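Local coordinates for phosphate-binding protein pstS 2 (Streptococcus pneumoniae, PDB 4H1X) that probably serves as the solute-binding component of the PstSACB ABC transporter, capturing phosphate for import into the cell, at residues A[114-122]-A[153-161]. Sequence-based numbering, arbitrary orientation.
Sequences LSKLGQDFI and HLSGKLSVV
Ser115 OG lies 4.1 Å from Leu158 CD2 and accepts from Gly118 N at 3.0 Å, an N-cap on helix 116-126; it also bonds a water that donates to Lys157 O. Serine suits the place because its hydroxyl serves a first-turn N-H that lacks a carbonyl partner within the helix; chi1 of 65° brings OG there. Leu117 contributes most of the helix side. Its CG lies anti to the backbone N (chi1 173°), which sends the two methyls down onto the strand: CD1 against Leu154 CD1 at 3.8 Å, CD2 over the Gly156-Lys157 peptide, 3.6 Å from Gly156 C. Gly156, without a side chain, lets that methyl rest on bare backbone. Gly118, equally bare, admits Leu158 CD2 to 3.5 Å from its CA; a side chain here would also run into Leu114. Asp120 lays its CB 3.7 Å from Leu154 CD1, while OD2 is hydrogen-bonded by Tyr177 OH and Tyr149 OH. Phe121 CB receives Leu158 CD1 at 3.6 Å, and its ring reaches obliquely toward Val160. The axes of 116-122 and 155-161 cross at 71°, packing helix against sheet in one lobe of the periplasmic-binding-protein fold. Without direct hydrogen bonds, apolar side chains and glycine backbone hold the contact, supplemented by one bridging water.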
ATOM      1  N   LEU A 114      19.931  15.090  -0.695  1.00 12.03           N
ATOM      2  CA  LEU A 114      18.890  15.461   0.269  1.00 10.63           C
ATOM      3  C   LEU A 114      19.285  16.695   1.099  1.00 14.16           C
ATOM      4  O   LEU A 114      20.227  16.658   1.899  1.00 12.75           O
ATOM      5  CB  LEU A 114      18.510  14.283   1.191  1.00  9.26           C
ATOM      6  CG  LEU A 114      17.297  14.582   2.077  1.00 11.67           C
ATOM      7  CD1 LEU A 114      16.054  14.701   1.243  1.00 11.13           C
ATOM      8  CD2 LEU A 114      17.115  13.480   3.131  1.00 14.49           C
ATOM      9  N   SER A 115      18.520  17.780   0.909  1.00 12.68           N
ATOM     10  CA  SER A 115      18.733  19.083   1.559  1.00 12.53           C
ATOM     11  C   SER A 115      18.587  18.990   3.068  1.00 14.03           C
ATOM     12  O   SER A 115      18.009  18.026   3.559  1.00 10.95           O
ATOM     13  CB  SER A 115      17.731  20.100   1.012  1.00 14.43           C
ATOM     14  OG  SER A 115      16.387  19.771   1.343  1.00 15.53           O
ATOM     15  N   LYS A 116      19.104  19.994   3.809  1.00 12.14           N
ATOM     16  CA  LYS A 116      18.919  20.080   5.263  1.00 11.49           C
ATOM     17  C   LYS A 116      17.405  20.051   5.578  1.00 13.51           C
ATOM     18  O   LYS A 116      16.979  19.381   6.524  1.00 10.49           O
ATOM     19  CB  LYS A 116      19.549  21.390   5.764  1.00 15.65           C
ATOM     20  CG  LYS A 116      19.681  21.502   7.279  1.00 19.51           C
ATOM     21  CD  LYS A 116      20.427  22.786   7.645  1.00 23.69           C
ATOM     22  CE  LYS A 116      20.713  22.874   9.120  1.00 39.35           C
ATOM     23  NZ  LYS A 116      21.979  22.177   9.473  1.00 41.04           N
ATOM     24  N   LEU A 117      16.597  20.778   4.779  1.00 12.29           N
ATOM     25  CA  LEU A 117      15.150  20.812   4.975  1.00 12.14           C
ATOM     26  C   LEU A 117      14.552  19.388   4.769  1.00 13.66           C
ATOM     27  O   LEU A 117      13.747  18.948   5.604  1.00 13.04           O
ATOM     28  CB  LEU A 117      14.499  21.850   4.037  1.00 13.56           C
ATOM     29  CG  LEU A 117      12.952  21.884   4.016  1.00 19.03           C
ATOM     30  CD1 LEU A 117      12.390  22.239   5.393  1.00 19.67           C
ATOM     31  CD2 LEU A 117      12.459  22.857   2.962  1.00 21.51           C
ATOM     32  N   GLY A 118      14.937  18.702   3.683  1.00 10.56           N
ATOM     33  CA  GLY A 118      14.501  17.329   3.396  1.00 10.00           C
ATOM     34  C   GLY A 118      14.845  16.410   4.552  1.00 11.62           C
ATOM     35  O   GLY A 118      14.017  15.596   4.976  1.00 10.42           O
ATOM     36  N   GLN A 119      16.063  16.546   5.087  1.00  9.59           N
ATOM     37  CA  GLN A 119      16.521  15.765   6.256  1.00  9.63           C
ATOM     38  C   GLN A 119      15.676  16.083   7.509  1.00 13.01           C
ATOM     39  O   GLN A 119      15.343  15.171   8.271  1.00 11.71           O
ATOM     40  CB  GLN A 119      18.005  16.054   6.545  1.00 11.52           C
ATOM     41  CG  GLN A 119      18.935  15.478   5.457  1.00 13.46           C
ATOM     42  CD  GLN A 119      20.378  15.822   5.710  1.00 12.58           C
ATOM     43  OE1 GLN A 119      21.053  16.483   4.890  1.00 15.41           O
ATOM     44  NE2 GLN A 119      20.863  15.443   6.864  1.00  7.61           N
ATOM     45  N   ASP A 120      15.280  17.361   7.691  1.00 10.72           N
ATOM     46  CA  ASP A 120      14.435  17.732   8.838  1.00  9.91           C
ATOM     47  C   ASP A 120      13.040  17.084   8.685  1.00 11.93           C
ATOM     48  O   ASP A 120      12.462  16.607   9.666  1.00 11.39           O
ATOM     49  CB  ASP A 120      14.321  19.251   8.968  1.00 11.87           C
ATOM     50  CG  ASP A 120      13.613  19.664  10.246  1.00 18.97           C
ATOM     51  OD1 ASP A 120      14.189  19.456  11.336  1.00 18.81           O
ATOM     52  OD2 ASP A 120      12.431  20.050  10.166  1.00 15.65           O
ATOM     53  N   PHE A 121      12.517  17.065   7.452  1.00  8.68           N
ATOM     54  CA  PHE A 121      11.223  16.428   7.173  1.00  9.16           C
ATOM     55  C   PHE A 121      11.307  14.902   7.461  1.00 12.26           C
ATOM     56  O   PHE A 121      10.395  14.358   8.096  1.00 10.29           O
ATOM     57  CB  PHE A 121      10.776  16.702   5.736  1.00  9.84           C
ATOM     58  CG  PHE A 121       9.412  16.146   5.374  1.00  9.53           C
ATOM     59  CD1 PHE A 121       8.323  16.310   6.227  1.00 11.75           C
ATOM     60  CD2 PHE A 121       9.220  15.456   4.187  1.00 13.32           C
ATOM     61  CE1 PHE A 121       7.051  15.826   5.868  1.00 12.67           C
ATOM     62  CE2 PHE A 121       7.949  14.975   3.833  1.00 16.39           C
ATOM     63  CZ  PHE A 121       6.886  15.136   4.692  1.00 14.26           C
ATOM     64  N   ILE A 122      12.416  14.228   7.055  1.00  8.78           N
ATOM     65  CA  ILE A 122      12.656  12.795   7.323  0.50  9.60           C
ATOM     66  C   ILE A 122      12.671  12.568   8.841  1.00 11.95           C
ATOM     67  O   ILE A 122      12.116  11.587   9.331  1.00 10.59           O
ATOM     68  CB  ILE A 122      13.987  12.296   6.652  0.50 13.40           C
ATOM     69  CG1 ILE A 122      13.957  12.375   5.107  0.50 14.41           C
ATOM     70  CG2 ILE A 122      14.431  10.907   7.145  0.50 13.73           C
ATOM     71  CD1 ILE A 122      12.821  11.742   4.408  0.50 24.20           C
ATOM     72  N   HIS A 153      11.411  25.721  12.762  1.00 36.49           N
ATOM     73  CA  HIS A 153      10.592  26.725  12.073  1.00 36.69           C
ATOM     74  C   HIS A 153      11.326  27.109  10.797  1.00 39.47           C
ATOM     75  O   HIS A 153      11.704  28.270  10.589  1.00 38.40           O
ATOM     76  CB  HIS A 153      10.271  27.922  12.983  1.00 38.76           C
ATOM     77  CG  HIS A 153       9.532  27.517  14.217  1.00 42.89           C
ATOM     78  ND1 HIS A 153       8.161  27.306  14.200  1.00 44.89           N
ATOM     79  CD2 HIS A 153      10.004  27.244  15.456  1.00 45.18           C
ATOM     80  CE1 HIS A 153       7.841  26.934  15.430  1.00 44.95           C
ATOM     81  NE2 HIS A 153       8.919  26.888  16.224  1.00 45.46           N
ATOM     82  N   LEU A 154      11.605  26.073   9.975  1.00 34.89           N
ATOM     83  CA  LEU A 154      12.375  26.226   8.748  1.00 34.67           C
ATOM     84  C   LEU A 154      11.574  26.860   7.657  1.00 35.81           C
ATOM     85  O   LEU A 154      10.367  27.080   7.785  1.00 34.75           O
ATOM     86  CB  LEU A 154      12.946  24.893   8.254  1.00 35.30           C
ATOM     87  CG  LEU A 154      14.039  24.233   9.103  1.00 41.79           C
ATOM     88  CD1 LEU A 154      14.466  22.918   8.489  1.00 42.12           C
ATOM     89  CD2 LEU A 154      15.259  25.138   9.273  1.00 45.23           C
ATOM     90  N   SER A 155      12.278  27.209   6.589  1.00 31.18           N
ATOM     91  CA  SER A 155      11.673  27.811   5.432  1.00 29.74           C
ATOM     92  C   SER A 155      12.272  27.162   4.226  1.00 29.98           C
ATOM     93  O   SER A 155      13.437  26.768   4.240  1.00 30.59           O
ATOM     94  CB  SER A 155      11.893  29.319   5.418  1.00 33.59           C
ATOM     95  OG  SER A 155      11.076  29.914   4.425  1.00 43.59           O
ATOM     96  N   GLY A 156      11.485  27.080   3.180  1.00 22.35           N
ATOM     97  CA  GLY A 156      11.945  26.493   1.943  1.00 20.79           C
ATOM     98  C   GLY A 156      10.877  25.618   1.343  1.00 21.16           C
ATOM     99  O   GLY A 156       9.768  25.532   1.871  1.00 18.86           O
ATOM    100  N   LYS A 157      11.227  24.975   0.234  1.00 16.52           N
ATOM    101  CA  LYS A 157      10.306  24.114  -0.500  0.50 15.47           C
ATOM    102  C   LYS A 157      10.870  22.708  -0.620  1.00 17.23           C
ATOM    103  O   LYS A 157      12.074  22.527  -0.814  1.00 14.88           O
ATOM    104  CB  LYS A 157      10.010  24.695  -1.900  0.50 18.84           C
ATOM    105  CG  LYS A 157       8.983  23.897  -2.726  0.50 28.50           C
ATOM    106  CD  LYS A 157       9.089  24.168  -4.224  0.50 34.28           C
ATOM    107  CE  LYS A 157       9.122  22.896  -5.048  0.50 32.99           C
ATOM    108  NZ  LYS A 157      10.514  22.402  -5.264  0.50 24.77           N
ATOM    109  N   LEU A 158       9.973  21.718  -0.545  1.00 13.63           N
ATOM    110  CA  LEU A 158      10.299  20.323  -0.718  1.00 12.67           C
ATOM    111  C   LEU A 158       9.467  19.762  -1.829  1.00 16.03           C
ATOM    112  O   LEU A 158       8.267  20.087  -1.940  1.00 14.98           O
ATOM    113  CB  LEU A 158      10.042  19.502   0.548  1.00 13.82           C
ATOM    114  CG  LEU A 158      11.118  19.557   1.598  1.00 21.10           C
ATOM    115  CD1 LEU A 158      10.665  18.819   2.835  1.00 21.49           C
ATOM    116  CD2 LEU A 158      12.425  18.968   1.070  1.00 24.38           C
ATOM    117  N   SER A 159      10.093  18.930  -2.660  1.00 12.30           N
ATOM    118  CA  SER A 159       9.386  18.233  -3.734  1.00 12.47           C
ATOM    119  C   SER A 159       9.440  16.749  -3.432  1.00 12.18           C
ATOM    120  O   SER A 159      10.537  16.177  -3.304  1.00 11.85           O
ATOM    121  CB  SER A 159      10.000  18.547  -5.095  1.00 18.38           C
ATOM    122  OG  SER A 159       9.333  17.791  -6.094  1.00 28.68           O
ATOM    123  N   VAL A 160       8.269  16.134  -3.281  1.00  8.75           N
ATOM    124  CA  VAL A 160       8.146  14.702  -2.963  1.00  8.36           C
ATOM    125  C   VAL A 160       7.414  14.057  -4.143  1.00 13.97           C
ATOM    126  O   VAL A 160       6.330  14.511  -4.510  1.00 14.96           O
ATOM    127  CB  VAL A 160       7.464  14.438  -1.590  1.00 12.18           C
ATOM    128  CG1 VAL A 160       7.481  12.945  -1.284  1.00 12.20           C
ATOM    129  CG2 VAL A 160       8.160  15.213  -0.457  1.00 12.89           C
ATOM    130  N   VAL A 161       8.039  13.073  -4.806  1.00 10.96           N
ATOM    131  CA  VAL A 161       7.491  12.530  -6.043  1.00  9.32           C
ATOM    132  C   VAL A 161       7.425  11.021  -6.054  1.00 11.88           C
ATOM    133  O   VAL A 161       8.386  10.387  -5.624  1.00 11.55           O
ATOM    134  CB  VAL A 161       8.400  13.002  -7.227  1.00 12.68           C
ATOM    135  CG1 VAL A 161       7.965  12.384  -8.560  1.00 13.41           C
ATOM    136  CG2 VAL A 161       8.467  14.543  -7.318  1.00 12.97           C
TER
HETATM  137  O   HOH W   1      14.735  21.264  -0.387  1.00 26.02           O